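Local atomic coordinates of hypothetical protein PA2218 (Pseudomonas aeruginosa, PDB entry 2HDW), a protein that is uncharacterised but has an alpha/beta-hydrolase fold and is probably a hydrolase. Residues I173-L186 / R194-M206. Numbering follows the deposited sequence.
Sequences IGVIGICGWGGMAL and RVKAVVTSTMYDM
With CG anti to the carbonyl carbon, beside its backbone N, and CD1 extended, Leu186 reaches back from helix 180-191 to strand 197-201, where its CG meets Thr200 CG2 at 3.7 Å. Val198 turns CG2 anti to its backbone N, and that methyl lies 3.7 Å from Val175 CG2, on the face the helix covers. Leu186 CD1 also touches Met203 SD, the two chains crossing at about a right angle.

Beneath this layer strands 173-178 and 197-201 run parallel, 4.6 Å apart at their axes. Their bonds alternate from Val199 N to Val175 O through Cys179 N to Ser201 O, the latter 2.8 Å and nearly linear at the carbonyl. Between them, helix 180-186 runs back at 161° to strand 197-201, giving a beta-alpha-beta crossover.

Past the strands, Cys179 adopts phi 53°, psi -128°, a strained conformation consistent with the nucleophile elbow of alpha/beta hydrolases. Its O accepts Gly182 N and Tyr204 N from opposite faces of the carbonyl, while SG sits obliquely by the Tyr204 ring, 4.8 Å from the centroid. Close packing (Gly182 CA to Met203 CB, 3.8 Å) and this doubly gripped carbonyl would probably hold the turn firmly, consistent with a cysteine nucleophile.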
ATOM      1  N   ILE A 173     -11.786 -13.789   1.579  1.00 10.31           N
ATOM      2  CA  ILE A 173     -10.646 -12.900   1.343  1.00  9.76           C
ATOM      3  C   ILE A 173     -10.939 -11.440   1.667  1.00  9.88           C
ATOM      4  O   ILE A 173     -11.986 -10.902   1.301  1.00  8.95           O
ATOM      5  CB  ILE A 173     -10.182 -12.952  -0.140  1.00  9.82           C
ATOM      6  CG1 ILE A 173      -9.914 -14.397  -0.567  1.00 11.44           C
ATOM      7  CG2 ILE A 173      -8.927 -12.090  -0.332  1.00  8.46           C
ATOM      8  CD1 ILE A 173      -8.843 -15.080   0.221  1.00 14.88           C
ATOM      9  N   GLY A 174      -9.994 -10.809   2.356  1.00 10.01           N
ATOM     10  CA  GLY A 174     -10.112  -9.408   2.699  1.00  9.23           C
ATOM     11  C   GLY A 174      -8.813  -8.728   2.315  1.00  9.54           C
ATOM     12  O   GLY A 174      -7.849  -9.396   1.921  1.00  8.27           O
ATOM     13  N   VAL A 175      -8.776  -7.402   2.399  1.00 10.53           N
ATOM     14  CA  VAL A 175      -7.557  -6.675   2.082  1.00  9.43           C
ATOM     15  C   VAL A 175      -7.316  -5.529   3.049  1.00 10.17           C
ATOM     16  O   VAL A 175      -8.257  -4.984   3.628  1.00  9.55           O
ATOM     17  CB  VAL A 175      -7.574  -6.077   0.656  1.00 11.07           C
ATOM     18  CG1 VAL A 175      -7.585  -7.184  -0.386  1.00  8.36           C
ATOM     19  CG2 VAL A 175      -8.769  -5.159   0.490  1.00 12.79           C
ATOM     20  N   ILE A 176      -6.045  -5.185   3.238  1.00 10.00           N
ATOM     21  CA  ILE A 176      -5.684  -4.060   4.092  1.00 10.09           C
ATOM     22  C   ILE A 176      -4.816  -3.112   3.260  1.00 10.50           C
ATOM     23  O   ILE A 176      -3.806  -3.529   2.686  1.00 11.01           O
ATOM     24  CB  ILE A 176      -4.878  -4.495   5.343  1.00 10.57           C
ATOM     25  CG1 ILE A 176      -5.736  -5.368   6.261  1.00  8.39           C
ATOM     26  CG2 ILE A 176      -4.429  -3.251   6.122  1.00  9.88           C
ATOM     27  CD1 ILE A 176      -4.957  -5.993   7.415  1.00  8.43           C
ATOM     28  N   GLY A 177      -5.224  -1.848   3.187  1.00 10.94           N
ATOM     29  CA  GLY A 177      -4.468  -0.859   2.436  1.00  9.98           C
ATOM     30  C   GLY A 177      -3.848   0.136   3.397  1.00 10.65           C
ATOM     31  O   GLY A 177      -4.560   0.824   4.129  1.00 10.30           O
ATOM     32  N   ILE A 178      -2.521   0.215   3.392  1.00 10.00           N
ATOM     33  CA  ILE A 178      -1.791   1.110   4.278  1.00  9.84           C
ATOM     34  C   ILE A 178      -1.296   2.362   3.552  1.00 10.07           C
ATOM     35  O   ILE A 178      -0.822   2.289   2.419  1.00  8.57           O
ATOM     36  CB  ILE A 178      -0.537   0.413   4.878  1.00 10.43           C
ATOM     37  CG1 ILE A 178      -0.907  -0.954   5.457  1.00 10.15           C
ATOM     38  CG2 ILE A 178       0.077   1.297   5.957  1.00 10.24           C
ATOM     39  CD1 ILE A 178       0.296  -1.823   5.794  1.00  9.42           C
ATOM     40  N   CYS A 179      -1.408   3.505   4.214  1.00 10.06           N
ATOM     41  CA  CYS A 179      -0.928   4.754   3.644  1.00 11.05           C
ATOM     42  C   CYS A 179      -1.512   4.969   2.243  1.00 11.63           C
ATOM     43  O   CYS A 179      -2.725   4.876   2.045  1.00 10.69           O
ATOM     44  CB  CYS A 179       0.607   4.704   3.599  1.00 14.33           C
ATOM     45  SG  CYS A 179       1.466   6.287   3.363  1.00 20.91           S
ATOM     46  N   GLY A 180      -0.643   5.238   1.273  1.00  9.20           N
ATOM     47  CA  GLY A 180      -1.094   5.462  -0.090  1.00 10.06           C
ATOM     48  C   GLY A 180      -1.887   4.313  -0.689  1.00 10.70           C
ATOM     49  O   GLY A 180      -2.726   4.520  -1.565  1.00 12.05           O
ATOM     50  N   TRP A 181      -1.635   3.093  -0.229  1.00  9.96           N
ATOM     51  CA  TRP A 181      -2.371   1.961  -0.769  1.00  9.46           C
ATOM     52  C   TRP A 181      -3.734   1.775  -0.123  1.00  9.86           C
ATOM     53  O   TRP A 181      -4.499   0.873  -0.494  1.00  8.29           O
ATOM     54  CB  TRP A 181      -1.533   0.694  -0.679  1.00  8.87           C
ATOM     55  CG  TRP A 181      -0.535   0.648  -1.791  1.00  9.44           C
ATOM     56  CD1 TRP A 181       0.603   1.404  -1.913  1.00 10.21           C
ATOM     57  CD2 TRP A 181      -0.642  -0.113  -2.996  1.00  8.66           C
ATOM     58  NE1 TRP A 181       1.207   1.160  -3.130  1.00  9.04           N
ATOM     59  CE2 TRP A 181       0.461   0.235  -3.813  1.00  9.02           C
ATOM     60  CE3 TRP A 181      -1.566  -1.055  -3.469  1.00  7.89           C
ATOM     61  CZ2 TRP A 181       0.662  -0.324  -5.077  1.00  8.69           C
ATOM     62  CZ3 TRP A 181      -1.366  -1.614  -4.728  1.00  7.12           C
ATOM     63  CH2 TRP A 181      -0.258  -1.244  -5.517  1.00  9.00           C
ATOM     64  N   GLY A 182      -4.037   2.634   0.847  1.00  7.10           N
ATOM     65  CA  GLY A 182      -5.340   2.585   1.478  1.00  7.52           C
ATOM     66  C   GLY A 182      -6.315   3.032   0.397  1.00  6.98           C
ATOM     67  O   GLY A 182      -7.403   2.491   0.256  1.00  7.75           O
ATOM     68  N   GLY A 183      -5.905   4.028  -0.386  1.00  8.49           N
ATOM     69  CA  GLY A 183      -6.752   4.515  -1.459  1.00  9.01           C
ATOM     70  C   GLY A 183      -6.886   3.470  -2.554  1.00  9.60           C
ATOM     71  O   GLY A 183      -7.969   3.270  -3.103  1.00  9.11           O
ATOM     72  N   MET A 184      -5.781   2.798  -2.872  1.00 10.64           N
ATOM     73  CA  MET A 184      -5.792   1.761  -3.900  1.00  9.77           C
ATOM     74  C   MET A 184      -6.635   0.556  -3.459  1.00  8.83           C
ATOM     75  O   MET A 184      -7.288  -0.084  -4.284  1.00  6.97           O
ATOM     76  CB  MET A 184      -4.363   1.304  -4.222  1.00 10.42           C
ATOM     77  CG  MET A 184      -3.823   1.738  -5.605  1.00  8.07           C
ATOM     78  SD  MET A 184      -3.434   3.512  -5.801  1.00  1.11           S
ATOM     79  CE  MET A 184      -1.820   3.587  -4.972  1.00 10.00           C
ATOM     80  N   ALA A 185      -6.619   0.248  -2.165  1.00  8.92           N
ATOM     81  CA  ALA A 185      -7.392  -0.879  -1.649  1.00  9.65           C
ATOM     82  C   ALA A 185      -8.887  -0.625  -1.835  1.00  8.72           C
ATOM     83  O   ALA A 185      -9.613  -1.492  -2.313  1.00  9.05           O
ATOM     84  CB  ALA A 185      -7.077  -1.118  -0.165  1.00 11.37           C
ATOM     85  N   LEU A 186      -9.346   0.563  -1.462  1.00  7.50           N
ATOM     86  CA  LEU A 186     -10.761   0.906  -1.613  1.00  8.10           C
ATOM     87  C   LEU A 186     -11.129   0.897  -3.090  1.00  6.85           C
ATOM     88  O   LEU A 186     -12.221   0.464  -3.466  1.00  7.65           O
ATOM     89  CB  LEU A 186     -11.043   2.289  -1.015  1.00  7.65           C
ATOM     90  CG  LEU A 186     -10.857   2.392   0.501  1.00 10.67           C
ATOM     91  CD1 LEU A 186     -10.903   3.850   0.943  1.00  9.48           C
ATOM     92  CD2 LEU A 186     -11.941   1.576   1.195  1.00  9.22           C
ATOM     93  N   ARG A 194     -14.845 -10.193  -5.394  1.00  9.26           N
ATOM     94  CA  ARG A 194     -14.349 -11.335  -4.631  1.00  8.77           C
ATOM     95  C   ARG A 194     -13.905 -10.910  -3.227  1.00  9.82           C
ATOM     96  O   ARG A 194     -14.009 -11.688  -2.281  1.00 10.14           O
ATOM     97  CB  ARG A 194     -13.174 -11.985  -5.360  1.00  8.64           C
ATOM     98  CG  ARG A 194     -13.494 -12.496  -6.758  1.00  6.29           C
ATOM     99  CD  ARG A 194     -12.229 -12.963  -7.450  1.00  9.75           C
ATOM    100  NE  ARG A 194     -11.265 -11.876  -7.567  1.00  7.36           N
ATOM    101  CZ  ARG A 194      -9.997 -12.028  -7.934  1.00 10.74           C
ATOM    102  NH1 ARG A 194      -9.527 -13.236  -8.230  1.00  7.79           N
ATOM    103  NH2 ARG A 194      -9.187 -10.970  -7.978  1.00  7.20           N
ATOM    104  N   VAL A 195     -13.411  -9.677  -3.092  1.00  9.03           N
ATOM    105  CA  VAL A 195     -12.944  -9.171  -1.801  1.00  9.42           C
ATOM    106  C   VAL A 195     -14.150  -8.868  -0.908  1.00 11.32           C
ATOM    107  O   VAL A 195     -14.982  -8.012  -1.228  1.00 10.36           O
ATOM    108  CB  VAL A 195     -12.069  -7.907  -1.983  1.00  8.10           C
ATOM    109  CG1 VAL A 195     -11.453  -7.501  -0.657  1.00  6.23           C
ATOM    110  CG2 VAL A 195     -10.972  -8.180  -3.012  1.00  7.90           C
ATOM    111  N   LYS A 196     -14.230  -9.581   0.213  1.00  9.96           N
ATOM    112  CA  LYS A 196     -15.353  -9.477   1.145  1.00 11.13           C
ATOM    113  C   LYS A 196     -15.394  -8.309   2.123  1.00 10.73           C
ATOM    114  O   LYS A 196     -16.471  -7.907   2.555  1.00  9.18           O
ATOM    115  CB  LYS A 196     -15.470 -10.780   1.943  1.00 11.72           C
ATOM    116  CG  LYS A 196     -15.703 -12.022   1.093  1.00 11.08           C
ATOM    117  CD  LYS A 196     -16.937 -11.876   0.211  1.00 17.11           C
ATOM    118  CE  LYS A 196     -17.438 -13.235  -0.272  1.00 17.66           C
ATOM    119  NZ  LYS A 196     -16.394 -13.989  -1.001  1.00 19.18           N
ATOM    120  N   ALA A 197     -14.234  -7.783   2.489  1.00  9.83           N
ATOM    121  CA  ALA A 197     -14.173  -6.674   3.435  1.00 10.87           C
ATOM    122  C   ALA A 197     -12.854  -5.954   3.229  1.00 10.54           C
ATOM    123  O   ALA A 197     -11.913  -6.531   2.687  1.00 11.34           O
ATOM    124  CB  ALA A 197     -14.275  -7.196   4.869  1.00 10.19           C
ATOM    125  N   VAL A 198     -12.786  -4.700   3.671  1.00 10.21           N
ATOM    126  CA  VAL A 198     -11.584  -3.899   3.496  1.00  8.99           C
ATOM    127  C   VAL A 198     -11.318  -2.951   4.662  1.00  8.99           C
ATOM    128  O   VAL A 198     -12.230  -2.304   5.181  1.00  8.38           O
ATOM    129  CB  VAL A 198     -11.668  -3.050   2.191  1.00  9.62           C
ATOM    130  CG1 VAL A 198     -12.875  -2.110   2.253  1.00  8.04           C
ATOM    131  CG2 VAL A 198     -10.384  -2.252   1.997  1.00  9.85           C
ATOM    132  N   VAL A 199     -10.049  -2.888   5.054  1.00  8.89           N
ATOM    133  CA  VAL A 199      -9.574  -2.013   6.123  1.00  7.61           C
ATOM    134  C   VAL A 199      -8.491  -1.128   5.526  1.00  7.47           C
ATOM    135  O   VAL A 199      -7.700  -1.594   4.715  1.00  6.69           O
ATOM    136  CB  VAL A 199      -8.908  -2.813   7.271  1.00  7.73           C
ATOM    137  CG1 VAL A 199      -8.071  -1.871   8.148  1.00  5.78           C
ATOM    138  CG2 VAL A 199      -9.960  -3.504   8.106  1.00  5.51           C
ATOM    139  N   THR A 200      -8.466   0.147   5.904  1.00  9.53           N
ATOM    140  CA  THR A 200      -7.419   1.045   5.433  1.00  7.39           C
ATOM    141  C   THR A 200      -6.738   1.571   6.689  1.00  8.17           C
ATOM    142  O   THR A 200      -7.392   1.767   7.715  1.00  8.63           O
ATOM    143  CB  THR A 200      -7.967   2.248   4.623  1.00  9.69           C
ATOM    144  OG1 THR A 200      -8.889   2.998   5.425  1.00 11.05           O
ATOM    145  CG2 THR A 200      -8.653   1.772   3.350  1.00 10.71           C
ATOM    146  N   SER A 201      -5.429   1.774   6.621  1.00  8.19           N
ATOM    147  CA  SER A 201      -4.700   2.281   7.776  1.00  9.37           C
ATOM    148  C   SER A 201      -3.946   3.557   7.406  1.00  9.86           C
ATOM    149  O   SER A 201      -3.146   3.558   6.470  1.00 11.52           O
ATOM    150  CB  SER A 201      -3.720   1.221   8.290  1.00  6.80           C
ATOM    151  OG  SER A 201      -3.158   1.605   9.535  1.00  9.28           O
ATOM    152  N   THR A 202      -4.221   4.638   8.136  1.00  8.28           N
ATOM    153  CA  THR A 202      -3.573   5.934   7.910  1.00  9.62           C
ATOM    154  C   THR A 202      -3.389   6.191   6.403  1.00  9.73           C
ATOM    155  O   THR A 202      -2.298   6.514   5.921  1.00 11.20           O
ATOM    156  CB  THR A 202      -2.206   5.995   8.685  1.00  9.53           C
ATOM    157  OG1 THR A 202      -1.729   7.344   8.711  1.00 12.55           O
ATOM    158  CG2 THR A 202      -1.149   5.089   8.035  1.00  8.20           C
ATOM    159  N   MET A 203      -4.497   6.079   5.676  1.00  8.06           N
ATOM    160  CA  MET A 203      -4.515   6.220   4.222  1.00  9.43           C
ATOM    161  C   MET A 203      -4.288   7.597   3.614  1.00  9.75           C
ATOM    162  O   MET A 203      -4.446   8.635   4.262  1.00  8.83           O
ATOM    163  CB  MET A 203      -5.848   5.677   3.653  1.00  8.29           C
ATOM    164  CG  MET A 203      -7.058   6.633   3.785  1.00  9.63           C
ATOM    165  SD  MET A 203      -8.587   6.126   2.881  1.00  1.11           S
ATOM    166  CE  MET A 203      -8.270   6.764   1.232  1.00  8.75           C
ATOM    167  N   TYR A 204      -3.931   7.556   2.332  1.00  9.62           N
ATOM    168  CA  TYR A 204      -3.727   8.718   1.475  1.00 10.15           C
ATOM    169  C   TYR A 204      -4.510   8.319   0.227  1.00 10.92           C
ATOM    170  O   TYR A 204      -4.682   7.129  -0.043  1.00  9.12           O
ATOM    171  CB  TYR A 204      -2.273   8.836   1.008  1.00 11.40           C
ATOM    172  CG  TYR A 204      -1.346   9.779   1.742  1.00 11.94           C
ATOM    173  CD1 TYR A 204      -1.011   9.568   3.080  1.00 13.80           C
ATOM    174  CD2 TYR A 204      -0.685  10.801   1.053  1.00 13.34           C
ATOM    175  CE1 TYR A 204      -0.031  10.336   3.707  1.00 13.25           C
ATOM    176  CE2 TYR A 204       0.296  11.574   1.672  1.00 14.20           C
ATOM    177  CZ  TYR A 204       0.624  11.331   2.997  1.00 14.71           C
ATOM    178  OH  TYR A 204       1.643  12.042   3.597  1.00 14.13           O
ATOM    179  N   ASP A 205      -4.997   9.298  -0.519  1.00 10.19           N
ATOM    180  CA  ASP A 205      -5.634   9.024  -1.801  1.00  9.73           C
ATOM    181  C   ASP A 205      -4.519   9.630  -2.653  1.00  9.94           C
ATOM    182  O   ASP A 205      -4.424  10.853  -2.756  1.00 10.41           O
ATOM    183  CB  ASP A 205      -6.930   9.826  -1.982  1.00 11.20           C
ATOM    184  CG  ASP A 205      -7.423   9.818  -3.424  1.00 10.65           C
ATOM    185  OD1 ASP A 205      -6.590   9.630  -4.332  1.00 10.78           O
ATOM    186  OD2 ASP A 205      -8.634  10.024  -3.660  1.00 12.73           O
ATOM    187  N   MET A 206      -3.651   8.796  -3.227  1.00  9.22           N
ATOM    188  CA  MET A 206      -2.539   9.330  -4.005  1.00  8.91           C
ATOM    189  C   MET A 206      -2.895  10.223  -5.202  1.00 10.34           C
ATOM    190  O   MET A 206      -2.098  11.094  -5.568  1.00  8.91           O
ATOM    191  CB  MET A 206      -1.593   8.201  -4.449  1.00  6.21           C
ATOM    192  CG  MET A 206      -0.848   7.478  -3.301  1.00  7.43           C
ATOM    193  SD  MET A 206       0.013   8.556  -2.076  1.00  1.11           S
ATOM    194  CE  MET A 206       1.132   9.423  -3.187  1.00  1.11           C
TER
HETATM  195  O   HOH W   1      -4.163   5.931  -3.344  1.00  7.93           O